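Side-chain contact in signal peptidase I (Enterococcus faecalis, PDB 4ME8), which probably cleaves hydrophobic N-terminal signal or leader sequences from secreted proteins, acting as a serine-type endopeptidase of the peptidase S26 family: residues A[47-50]-A[55-58]. Sequence-based numbering, arbitrary orientation.
Sequences RLIG and TVEY
Val-56 sends CG1 anti to its backbone N (chi1 176°) and CG2 anti to its carbonyl carbon, a setting that gives each methyl its own target on 47-50: CG1 faces Ile-49, CG2 faces Gly-50. The target strand carries a classic beta bulge, in which Ile-49 and Gly-50 both lie opposite Phe-111 of strand 109-113. Ile-49 supplies the helix-like backbone turn of the bulge (psi -48°), and the side chains of Ile-49 and Val-56 both leave the backbone toward the opposing segment. The two segments belong to different antiparallel sheets of the peptidase S26 fold, strand 43-50 to one and strand 56-59 to the other, joined by the short loop 51-55. No hydrogen bond crosses between them, and the touching residues are buried and apolar. Val-56 CG2 comes to 4.0 Å from Gly-50 CA, where the absence of a side chain lets the methyl approach the main chain itself. Beside it, the Ile-49 branch methyl CG2 meets Val-56 CG1 at 4.4 Å, a loose contact between methyl groups. Phe-111 and Ile-65 also touch Val-56, while Leu-63 and Leu-113 each touch both Ile-49 and Tyr-58, so neighbouring strands complete the apolar surroundings. The side chain of Ile-49 lies about 8 Å from that of Lys-46, a predicted active-site residue on the same strand, which places this inter-sheet packing near the probable catalytic centre. The Tyr-58 hydroxyl is held by hydrogen bonds with Glu-72 and Arg-117; its ring slants back toward Ile-49, leaving CE1 5.1 Å from the CG2 methyl of Ile-49.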
loop_
_atom_site.group_PDB
_atom_site.type_symbol
_atom_site.label_atom_id
_atom_site.label_comp_id
_atom_site.label_asym_id
_atom_site.label_seq_id
_atom_site.Cartn_x
_atom_site.Cartn_y
_atom_site.Cartn_z
ATOM N N ARG A 47 4.966 -3.270 0.121
ATOM C CA ARG A 47 5.488 -1.941 -0.145
ATOM C C ARG A 47 4.755 -0.859 0.660
ATOM O O ARG A 47 3.523 -0.829 0.730
ATOM C CB ARG A 47 5.417 -1.624 -1.642
ATOM C CG ARG A 47 6.433 -0.579 -2.067
ATOM C CD ARG A 47 6.436 -0.343 -3.568
ATOM N NE ARG A 47 7.067 -1.442 -4.303
ATOM C CZ ARG A 47 8.374 -1.535 -4.565
ATOM N NH1 ARG A 47 9.222 -0.600 -4.144
ATOM N NH2 ARG A 47 8.838 -2.579 -5.246
ATOM N N LEU A 48 5.543 0.012 1.282
ATOM C CA LEU A 48 5.013 1.136 2.030
ATOM C C LEU A 48 4.486 2.164 1.032
ATOM O O LEU A 48 5.221 2.621 0.155
ATOM C CB LEU A 48 6.109 1.741 2.918
ATOM C CG LEU A 48 5.702 2.932 3.792
ATOM C CD1 LEU A 48 4.379 2.653 4.497
ATOM C CD2 LEU A 48 6.797 3.225 4.801
ATOM N N ILE A 49 3.201 2.491 1.151
ATOM C CA ILE A 49 2.524 3.387 0.206
ATOM C C ILE A 49 2.022 4.645 0.925
ATOM O O ILE A 49 2.271 5.771 0.476
ATOM C CB ILE A 49 1.380 2.640 -0.514
ATOM C CG1 ILE A 49 1.962 1.553 -1.437
ATOM C CG2 ILE A 49 0.497 3.593 -1.300
ATOM C CD1 ILE A 49 2.775 2.061 -2.619
ATOM N N GLY A 50 1.350 4.451 2.051
ATOM C CA GLY A 50 0.831 5.564 2.834
ATOM C C GLY A 50 1.407 5.635 4.233
ATOM O O GLY A 50 1.515 4.621 4.922
ATOM N N THR A 55 -3.744 11.146 3.020
ATOM C CA THR A 55 -4.816 10.504 2.262
ATOM C C THR A 55 -4.187 9.650 1.149
ATOM O O THR A 55 -3.134 10.010 0.599
ATOM C CB THR A 55 -5.790 11.529 1.640
ATOM O OG1 THR A 55 -5.125 12.261 0.606
ATOM C CG2 THR A 55 -6.332 12.500 2.697
ATOM N N VAL A 56 -4.813 8.515 0.845
ATOM C CA VAL A 56 -4.377 7.643 -0.240
ATOM C C VAL A 56 -5.531 7.399 -1.182
ATOM O O VAL A 56 -6.619 7.009 -0.756
ATOM C CB VAL A 56 -3.875 6.277 0.274
ATOM C CG1 VAL A 56 -3.521 5.366 -0.901
ATOM C CG2 VAL A 56 -2.679 6.468 1.200
ATOM N N GLU A 57 -5.297 7.639 -2.464
ATOM C CA GLU A 57 -6.305 7.396 -3.476
ATOM C C GLU A 57 -5.680 6.758 -4.710
ATOM O O GLU A 57 -4.575 7.109 -5.118
ATOM C CB GLU A 57 -7.051 8.695 -3.848
ATOM C CG GLU A 57 -8.007 8.535 -5.033
ATOM C CD GLU A 57 -9.051 9.646 -5.172
ATOM O OE1 GLU A 57 -8.854 10.768 -4.656
ATOM O OE2 GLU A 57 -10.086 9.393 -5.825
ATOM N N TYR A 58 -6.401 5.800 -5.281
ATOM C CA TYR A 58 -6.142 5.337 -6.631
ATOM C C TYR A 58 -7.334 5.717 -7.488
ATOM O O TYR A 58 -8.474 5.436 -7.128
ATOM C CB TYR A 58 -5.931 3.826 -6.664
ATOM C CG TYR A 58 -4.484 3.430 -6.620
ATOM C CD1 TYR A 58 -3.802 3.376 -5.419
ATOM C CD2 TYR A 58 -3.790 3.119 -7.787
ATOM C CE1 TYR A 58 -2.473 3.019 -5.373
ATOM C CE2 TYR A 58 -2.459 2.759 -7.749
ATOM C CZ TYR A 58 -1.810 2.718 -6.541
ATOM O OH TYR A 58 -0.486 2.357 -6.480
#